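FAD-dependent pyridine nucleotide-disulphide oxidoreductase (Desulfovibrio vulgaris, PDB 3IWA) probably uses FAD and a pyridine nucleotide to carry out redox chemistry, as a member of the pyridine nucleotide-disulphide oxidoreductase family. Local coordinates at residues A[160-165]-A[176-181]; A[235-238]-A[243-246]. One frame throughout, in Å; residues are numbered along the deposited sequence.

Contact 1: A[160-165]-A[176-181]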
# COMPACT_ATOMS: atom_id res chain seq x y z
N SER A 160 12.96 -33.87 -19.34
CA SER A 160 11.72 -34.62 -19.43
C SER A 160 11.01 -34.54 -18.10
O SER A 160 9.83 -34.20 -18.04
CB SER A 160 11.99 -36.10 -19.79
OG SER A 160 10.78 -36.88 -19.72
N LYS A 161 11.74 -34.86 -17.03
CA LYS A 161 11.15 -34.78 -15.70
C LYS A 161 11.97 -33.96 -14.71
O LYS A 161 13.18 -34.17 -14.54
CB LYS A 161 10.87 -36.18 -15.17
CG LYS A 161 9.82 -36.95 -15.98
CD LYS A 161 8.99 -37.91 -15.14
CE LYS A 161 7.83 -38.50 -15.95
NZ LYS A 161 8.05 -39.92 -16.31
N ALA A 162 11.27 -33.02 -14.06
CA ALA A 162 11.83 -32.18 -13.00
C ALA A 162 11.15 -32.48 -11.67
O ALA A 162 9.93 -32.49 -11.59
CB ALA A 162 11.68 -30.71 -13.34
N VAL A 163 11.96 -32.74 -10.64
CA VAL A 163 11.46 -32.76 -9.29
C VAL A 163 12.02 -31.57 -8.48
O VAL A 163 13.23 -31.36 -8.45
CB VAL A 163 11.80 -34.09 -8.60
CG1 VAL A 163 11.56 -33.98 -7.06
CG2 VAL A 163 10.99 -35.21 -9.28
N ILE A 164 11.14 -30.78 -7.87
CA ILE A 164 11.56 -29.64 -7.06
C ILE A 164 11.49 -30.05 -5.61
O ILE A 164 10.44 -30.43 -5.13
CB ILE A 164 10.68 -28.37 -7.34
CG1 ILE A 164 11.04 -27.72 -8.69
CG2 ILE A 164 10.90 -27.32 -6.27
CD1 ILE A 164 9.99 -27.74 -9.72
N VAL A 165 12.62 -30.02 -4.93
CA VAL A 165 12.70 -30.33 -3.51
C VAL A 165 12.61 -29.02 -2.71
O VAL A 165 13.60 -28.25 -2.63
CB VAL A 165 14.02 -31.04 -3.15
CG1 VAL A 165 14.02 -31.39 -1.62
CG2 VAL A 165 14.24 -32.29 -4.04
N VAL A 176 6.43 -23.41 -11.64
CA VAL A 176 5.62 -22.69 -12.60
C VAL A 176 6.40 -22.42 -13.89
O VAL A 176 5.93 -22.71 -14.95
CB VAL A 176 5.11 -21.36 -11.98
CG1 VAL A 176 4.48 -20.46 -13.04
CG2 VAL A 176 4.13 -21.64 -10.85
N SER A 177 7.62 -21.91 -13.77
CA SER A 177 8.44 -21.63 -14.94
C SER A 177 8.72 -22.85 -15.80
O SER A 177 8.60 -22.79 -17.02
CB SER A 177 9.79 -21.07 -14.53
OG SER A 177 9.66 -19.73 -14.10
N LEU A 178 9.12 -23.94 -15.15
CA LEU A 178 9.46 -25.16 -15.87
C LEU A 178 8.22 -25.69 -16.58
O LEU A 178 8.30 -26.02 -17.76
CB LEU A 178 10.08 -26.23 -14.96
CG LEU A 178 11.40 -25.87 -14.25
CD1 LEU A 178 11.91 -27.00 -13.37
CD2 LEU A 178 12.46 -25.47 -15.25
N ALA A 179 7.09 -25.77 -15.90
CA ALA A 179 5.88 -26.29 -16.54
C ALA A 179 5.35 -25.34 -17.61
O ALA A 179 4.85 -25.78 -18.64
CB ALA A 179 4.80 -26.60 -15.51
N ASP A 180 5.50 -24.04 -17.41
CA ASP A 180 4.85 -23.05 -18.29
C ASP A 180 5.70 -22.58 -19.48
O ASP A 180 5.18 -22.40 -20.57
CB ASP A 180 4.40 -21.83 -17.48
CG ASP A 180 3.00 -21.39 -17.84
OD1 ASP A 180 2.14 -22.26 -18.07
OD2 ASP A 180 2.77 -20.16 -17.88
N MET A 181 6.99 -22.35 -19.26
CA MET A 181 7.88 -21.94 -20.35
C MET A 181 8.22 -23.13 -21.21
O MET A 181 8.37 -23.00 -22.41
CB MET A 181 9.23 -21.37 -19.85
CG MET A 181 9.21 -20.01 -19.15
SD MET A 181 10.72 -19.80 -18.12
CE MET A 181 12.03 -19.61 -19.33
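The backbone of Ala162 is hydrogen-bonded to both Asp185 and Thr187 of the neighbouring parallel strand, and from this fixed backbone its methyl group faces Leu178 of the helix. The contact belongs to a Rossmann-type beta-alpha-beta unit, in which strand 161-165 leads through helix 169-182 to strand 185-189. It is small and wholly apolar: one leucine branch reaches from the regular helix to two side chains on the same face of the strand. Leu178 CD1 makes both approaches, the closer of them to Ala162 CB at 3.7 Å. The reach depends on an extended leucine, with CD1 anti to CA (chi2 180°), which carries this methyl farther from the helix backbone than its CD2 twin. Because Ala162 offers nothing longer than CB, the leucine end comes close above the strand there, while the CA atoms of Ala162 and Leu178 stay 7.9 Å apart. Thr186 and Leu249 also touch Leu178, so the adjoining strands help to enclose it. Ile164 in addition touches residues of a glycine-rich GxGxxG pattern, consistent with the dinucleotide-binding turn between strand and helix in this family. Two residues on from Ala162, this isoleucine presents the end of its longer branch and meets the leucine at a slant, methyl to methyl, with Ile164 CD1 lying 4.2 Å from Leu178 CD1.

Contact 2: A[235-238]-A[243-246]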
# COMPACT_ATOMS: atom_id res chain seq x y z
N VAL A 235 21.56 -37.81 -12.24
CA VAL A 235 20.32 -38.18 -11.53
C VAL A 235 19.30 -38.74 -12.48
O VAL A 235 19.12 -38.23 -13.57
CB VAL A 235 19.66 -36.96 -10.74
CG1 VAL A 235 19.06 -35.89 -11.70
CG2 VAL A 235 18.59 -37.46 -9.74
N ALA A 236 18.62 -39.78 -12.05
CA ALA A 236 17.53 -40.39 -12.81
C ALA A 236 16.27 -40.62 -11.96
O ALA A 236 15.16 -40.74 -12.52
CB ALA A 236 18.01 -41.71 -13.41
N ARG A 237 16.43 -40.75 -10.64
CA ARG A 237 15.28 -41.01 -9.77
C ARG A 237 15.43 -40.33 -8.40
O ARG A 237 16.52 -40.27 -7.84
CB ARG A 237 15.11 -42.53 -9.58
CG ARG A 237 14.79 -43.31 -10.85
CD ARG A 237 14.75 -44.83 -10.59
NE ARG A 237 16.07 -45.34 -10.18
CZ ARG A 237 17.09 -45.59 -11.01
NH1 ARG A 237 18.25 -46.04 -10.53
NH2 ARG A 237 16.96 -45.37 -12.32
N VAL A 238 14.33 -39.81 -7.88
CA VAL A 238 14.26 -39.37 -6.48
C VAL A 238 13.44 -40.37 -5.66
O VAL A 238 12.30 -40.68 -5.98
CB VAL A 238 13.61 -37.97 -6.32
CG1 VAL A 238 13.58 -37.56 -4.82
CG2 VAL A 238 14.33 -36.94 -7.22
N ARG A 243 7.43 -42.88 -2.14
CA ARG A 243 7.39 -43.26 -3.55
C ARG A 243 8.74 -43.12 -4.23
O ARG A 243 9.71 -42.66 -3.63
CB ARG A 243 6.31 -42.46 -4.30
CG ARG A 243 6.73 -41.04 -4.75
CD ARG A 243 5.55 -40.05 -4.85
NE ARG A 243 4.94 -39.82 -3.53
CZ ARG A 243 3.65 -40.01 -3.22
NH1 ARG A 243 3.24 -39.78 -1.99
NH2 ARG A 243 2.76 -40.41 -4.12
N THR A 244 8.76 -43.53 -5.50
CA THR A 244 9.89 -43.33 -6.39
C THR A 244 9.43 -42.43 -7.55
O THR A 244 8.40 -42.70 -8.17
CB THR A 244 10.41 -44.68 -6.96
OG1 THR A 244 10.97 -45.46 -5.89
CG2 THR A 244 11.50 -44.46 -8.05
N LEU A 245 10.18 -41.35 -7.80
CA LEU A 245 9.88 -40.42 -8.88
C LEU A 245 11.03 -40.42 -9.85
O LEU A 245 12.20 -40.38 -9.46
CB LEU A 245 9.70 -38.99 -8.34
CG LEU A 245 8.58 -38.73 -7.33
CD1 LEU A 245 8.87 -37.51 -6.49
CD2 LEU A 245 7.23 -38.60 -8.04
N ASP A 246 10.72 -40.50 -11.13
CA ASP A 246 11.74 -40.30 -12.15
C ASP A 246 12.04 -38.80 -12.28
O ASP A 246 11.11 -37.99 -12.40
CB ASP A 246 11.27 -40.85 -13.52
CG ASP A 246 11.11 -42.38 -13.55
OD1 ASP A 246 12.05 -43.11 -13.16
OD2 ASP A 246 10.05 -42.84 -14.02
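Val238 and Leu245 form an antiparallel hydrogen-bonded pair, beside the non-hydrogen-bonded pair Arg237 and Asp246, in the beta hairpin of strands 235-240 and 244-246. The short strand segments run at 148° between their N-to-C directions, well off exact antiparallel. Two backbone bonds join them: Val238 N to Leu245 O is the shorter at 2.7 Å, and Leu245 N to Val238 O, at 2.9 Å, is the straighter, with 170° at the hydrogen. Leu245 O also receives a CA-H contact from Arg237 CA at 3.2 Å, so this carbonyl is shared by two successive residues of strand 235-240. On the strand's other edge, Ala236 and Arg237 both face Glu229 as a classic beta bulge.

Arg237 and Asp246 stand on one face, Val238 and Leu245 on the other. Both of the latter side chains touch Val163 of strand 161-165, so their face covers the parallel sheet. The arginine meets the aspartate with its aliphatic part: Arg237 CG lies 3.6 Å from Asp246 OD1, while the guanidinium and carboxylate planes are perpendicular. A bend in the arginine chain at chi3 (-64°) takes the charged end off toward strand 225-230 and the turn after it, where NE forms a salt bridge with Glu229 and NH2 a hydrogen bond with Glu231. Arg237 NH2 therefore remains 5.5 Å from Asp246 OD1, too far for a salt bridge, although the opposite charges may still attract weakly. Arg243, in the turn just before strand 244-246, forms a salt bridge with Glu223 through NE. Thr244 runs alongside Arg237 in the same direction. Its methyl, anti to the backbone N, brings Thr244 CG2 to 4.1 Å from Arg237 CD.

From the N terminus, contact 1 comes first: the chain leaves strand 161-165, and ten residues, mostly the first turns of helix 169-182, separate the two segments. Contact 2 opens later and closes a tighter loop, with four residues between its segments. The two lie in series, neither nested nor crossed, their centres 14 Å apart. Strand 161-165 joins them. Its Ala162 and Ile164 face the helix, while Val163 points away from it and packs against the hairpin, with Val163 CB 4.1 Å from Val238 CG2. After the hairpin the chain enters strand 249-252, parallel neighbour of 161-165, so helix, parallel sheet and antiparallel sheet are layered together.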